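Local structure of gamma-glutamyltransferase 1 Threonine peptidase. MEROPS family T03 (Pseudomonas nitroreducens, 7D9E) at residues L303-I306 / E307-F311; T182-G185 / D186-T190. The protein probably transfers the gamma-glutamyl group of glutathione or glutamine to acceptor amines or water, as an N-terminal nucleophile (Ntn) hydrolase of threonine peptidase family T03. All blocks are in the same frame, centred on the assembly; numbering follows the deposited sequence.

Running from the N terminus, the chain comes first to contact 2, where residues 182-190 leave the region after helix 165-178 and make one short helical turn, helix 184-188, ahead of strand 196-197. Contact 1 follows far later, midway along helix 297-317. Each is local and closes a turn or two of helix, and they stand in series without nesting or crossing. Their centres lie 41 Å apart. Contact 2 lays the Phe184 ring against helix 165-178 and the Phe188 ring against Phe197 of strand 196-197, whereas contact 1 sets its helix against helix 271-284 and the segment 343-352. Both also meet the other chain of the assembly, so each sits where the two chains pack together.

Contact 1: L303-I306 / E307-F311; sequences LSEI and EKRVF
Within helix 297-317, Glu305 and Arg309 form an i to i+4 salt bridge on one flank of the helix. Arg309 NH1 gives one bond to Glu305 OE1 at 3.0 Å and another to the backbone Glu305 O, also at 3.0 Å, both nearly straight. The two acceptors lie close to the guanidinium plane, but OE1 is met from above the carboxylate, whose plane is turned 70° from the guanidinium. A bend at chi2 (81°) curls the arginine back along the helix, which lets a single nitrogen grip both oxygens. Ser350 OG bonds both OE1 and Arg309 NH2, Asn345 N gives OE1 a further bond, and Glu343 pairs with NE; together they should fix the guanidinium's rotation. The other carboxylate oxygen, Glu305 OE2, stands 4.5 Å from Lys308 NZ, and a water bridges the two. Lys308 NZ makes its salt bridge with Asp132 of the other chain.

Further round the helix, a second water links Ser304 OG to Glu307 OE1, while Ser304 OG also bonds the backbone of Ile300. On another flank, Ile306 CG2 lies 4.4 Å from Val310 CG2, and both side chains pack on helix 271-284. Glu307 N bonds Leu303 O at 2.8 Å, and Ser304 O and Ile306 O also take i+4 amides; at Glu305 O, NH1 stands in for the Arg309 amide, in an alpha helix with an i to i+4 salt bridge.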
# COMPACT_ATOMS: atom_id res chain seq x y z
N LEU A 303 -19.16 -9.39 6.76
CA LEU A 303 -18.08 -8.46 6.43
C LEU A 303 -18.54 -7.45 5.39
O LEU A 303 -18.19 -6.26 5.47
CB LEU A 303 -16.83 -9.17 5.92
CG LEU A 303 -16.15 -10.19 6.84
CD1 LEU A 303 -14.68 -10.37 6.40
CD2 LEU A 303 -16.21 -9.84 8.31
N SER A 304 -19.31 -7.91 4.39
CA SER A 304 -19.78 -7.02 3.34
C SER A 304 -20.69 -5.93 3.90
O SER A 304 -20.62 -4.78 3.47
CB SER A 304 -20.50 -7.81 2.25
OG SER A 304 -19.63 -8.80 1.68
N GLU A 305 -21.54 -6.28 4.87
CA GLU A 305 -22.43 -5.29 5.47
C GLU A 305 -21.62 -4.23 6.21
O GLU A 305 -21.99 -3.04 6.19
CB GLU A 305 -23.39 -5.97 6.44
CG GLU A 305 -24.55 -6.68 5.77
CD GLU A 305 -25.59 -5.70 5.22
OE1 GLU A 305 -26.17 -4.92 6.02
OE2 GLU A 305 -25.82 -5.70 4.00
N ILE A 306 -20.54 -4.64 6.87
CA ILE A 306 -19.67 -3.67 7.52
C ILE A 306 -18.97 -2.81 6.48
O ILE A 306 -18.92 -1.57 6.60
CB ILE A 306 -18.67 -4.38 8.45
CG1 ILE A 306 -19.40 -5.28 9.45
CG2 ILE A 306 -17.84 -3.34 9.18
CD1 ILE A 306 -18.46 -6.07 10.34
N GLU A 307 -18.46 -3.43 5.42
CA GLU A 307 -17.72 -2.71 4.39
C GLU A 307 -18.58 -1.68 3.69
O GLU A 307 -18.08 -0.62 3.30
CB GLU A 307 -17.07 -3.69 3.41
CG GLU A 307 -15.97 -4.50 4.11
CD GLU A 307 -15.66 -5.82 3.46
OE1 GLU A 307 -16.40 -6.27 2.57
OE2 GLU A 307 -14.65 -6.43 3.89
N LYS A 308 -19.89 -1.93 3.57
CA LYS A 308 -20.78 -0.95 2.97
C LYS A 308 -20.67 0.39 3.68
O LYS A 308 -20.60 1.45 3.04
CB LYS A 308 -22.23 -1.44 3.04
CG LYS A 308 -22.64 -2.37 1.89
CD LYS A 308 -24.07 -2.81 2.09
CE LYS A 308 -24.79 -3.15 0.79
NZ LYS A 308 -24.11 -4.27 0.04
N ARG A 309 -20.69 0.36 5.02
CA ARG A 309 -20.70 1.60 5.80
C ARG A 309 -19.33 2.26 5.78
O ARG A 309 -19.22 3.49 5.71
CB ARG A 309 -21.14 1.31 7.23
CG ARG A 309 -22.66 1.27 7.42
CD ARG A 309 -23.21 -0.08 6.98
NE ARG A 309 -24.67 -0.06 6.91
CZ ARG A 309 -25.42 -1.11 6.60
NH1 ARG A 309 -24.84 -2.27 6.34
NH2 ARG A 309 -26.74 -0.99 6.53
N VAL A 310 -18.27 1.46 5.83
CA VAL A 310 -16.90 1.97 5.77
C VAL A 310 -16.67 2.71 4.47
O VAL A 310 -16.10 3.82 4.45
CB VAL A 310 -15.91 0.80 5.95
CG1 VAL A 310 -14.48 1.25 5.65
CG2 VAL A 310 -16.02 0.24 7.33
N PHE A 311 -17.09 2.13 3.34
CA PHE A 311 -16.83 2.78 2.07
C PHE A 311 -17.74 3.98 1.85
O PHE A 311 -17.36 4.91 1.14
CB PHE A 311 -16.89 1.79 0.92
CG PHE A 311 -15.60 1.05 0.73
CD1 PHE A 311 -14.59 1.59 -0.04
CD2 PHE A 311 -15.37 -0.16 1.38
CE1 PHE A 311 -13.39 0.93 -0.20
CE2 PHE A 311 -14.15 -0.83 1.23
CZ PHE A 311 -13.17 -0.29 0.43
O HOH W 1 -16.75 -8.95 1.58
O HOH W 2 -23.92 -6.27 2.03

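Contact 2: T182-G185 / D186-T190; sequences TNFG and DYFGT
The backbone from Asn183 to Gly189 winds through a short helical turn held by few backbone bonds, in which Phe184 O accepts from both Phe188 N at 2.9 Å, nearly in line with the carbonyl, and Tyr187 N at 3.1 Å, from above the carbonyl plane. Asp186 N bonds Asn183 O at 3.0 Å, and the bond from Gly189 N to Gly185 O is weak. With CG anti to the backbone N (chi1 -179°), the Phe184 ring swings under Phe188. Phe188 CB sits over one face of it, toward the rim, as a CH-pi contact 4.0 Å from the centroid. The two ring planes are only 11° apart but strongly offset, with centroids 5.2 Å apart and little face-on overlap.

These i and i+4 aromatics give helix 184-188 a buried side: Phe184 meets Phe178 of helix 165-178 edge-to-face, and Phe188 meets Phe197. A serine in place of Phe184 would probably open a gap under Phe188 and leave Phe178, together with Phe24 of the other chain, without its aromatic partner. Across the turn, the Asn183 amide and Tyr187 ring are inclined at 67°, with ND2 4.1 Å from CE1, while Asn183 O lies at the ring's edge. Asn183 OD1 takes a hydrogen bond from Val29 N of the other chain, and Tyr187 OH bonds Glu201 OE1.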
# COMPACT_ATOMS: atom_id res chain seq x y z
N THR A 182 4.39 5.61 -24.29
CA THR A 182 5.49 5.99 -23.41
C THR A 182 6.76 5.28 -23.86
O THR A 182 6.75 4.50 -24.83
CB THR A 182 5.24 5.59 -21.94
OG1 THR A 182 5.35 4.16 -21.83
CG2 THR A 182 3.86 6.01 -21.50
N ASN A 183 7.86 5.52 -23.15
CA ASN A 183 9.15 4.91 -23.43
C ASN A 183 9.39 3.64 -22.64
O ASN A 183 10.54 3.16 -22.58
CB ASN A 183 10.27 5.93 -23.20
CG ASN A 183 10.37 6.37 -21.76
OD1 ASN A 183 9.51 6.06 -20.93
ND2 ASN A 183 11.41 7.13 -21.46
N PHE A 184 8.34 3.06 -22.06
CA PHE A 184 8.48 1.89 -21.20
C PHE A 184 9.25 0.78 -21.88
O PHE A 184 10.15 0.17 -21.28
CB PHE A 184 7.09 1.40 -20.82
CG PHE A 184 7.10 0.19 -19.92
CD1 PHE A 184 7.52 0.30 -18.61
CD2 PHE A 184 6.65 -1.04 -20.37
CE1 PHE A 184 7.51 -0.80 -17.76
CE2 PHE A 184 6.63 -2.14 -19.53
CZ PHE A 184 7.06 -2.02 -18.22
N GLY A 185 8.89 0.48 -23.13
CA GLY A 185 9.51 -0.63 -23.85
C GLY A 185 10.98 -0.45 -24.12
O GLY A 185 11.69 -1.44 -24.31
N ASP A 186 11.46 0.80 -24.12
CA ASP A 186 12.87 1.06 -24.34
C ASP A 186 13.73 0.71 -23.14
O ASP A 186 14.95 0.56 -23.30
CB ASP A 186 13.06 2.55 -24.64
CG ASP A 186 12.53 2.95 -26.00
OD1 ASP A 186 12.49 2.10 -26.92
OD2 ASP A 186 12.15 4.13 -26.14
N TYR A 187 13.15 0.59 -21.95
CA TYR A 187 13.89 0.26 -20.74
C TYR A 187 13.54 -1.09 -20.16
O TYR A 187 14.40 -1.72 -19.56
CB TYR A 187 13.67 1.32 -19.66
CG TYR A 187 14.45 2.58 -19.98
CD1 TYR A 187 13.91 3.56 -20.79
CD2 TYR A 187 15.73 2.75 -19.48
CE1 TYR A 187 14.64 4.69 -21.11
CE2 TYR A 187 16.45 3.88 -19.78
CZ TYR A 187 15.90 4.85 -20.59
OH TYR A 187 16.64 5.97 -20.88
N PHE A 188 12.30 -1.55 -20.31
CA PHE A 188 11.84 -2.80 -19.71
C PHE A 188 11.50 -3.84 -20.76
O PHE A 188 11.03 -4.93 -20.42
CB PHE A 188 10.69 -2.50 -18.75
CG PHE A 188 11.14 -1.74 -17.56
CD1 PHE A 188 11.22 -0.36 -17.58
CD2 PHE A 188 11.56 -2.40 -16.41
CE1 PHE A 188 11.68 0.34 -16.48
CE2 PHE A 188 12.03 -1.70 -15.33
CZ PHE A 188 12.10 -0.33 -15.35
N GLY A 189 11.79 -3.55 -22.03
CA GLY A 189 11.51 -4.50 -23.09
C GLY A 189 12.26 -5.81 -22.94
O GLY A 189 11.75 -6.86 -23.33
N THR A 190 13.46 -5.77 -22.35
CA THR A 190 14.27 -6.98 -22.19
C THR A 190 13.95 -7.79 -20.93
O THR A 190 14.57 -8.83 -20.72
CB THR A 190 15.76 -6.64 -22.26
OG1 THR A 190 16.14 -5.80 -21.17
CG2 THR A 190 16.08 -5.95 -23.56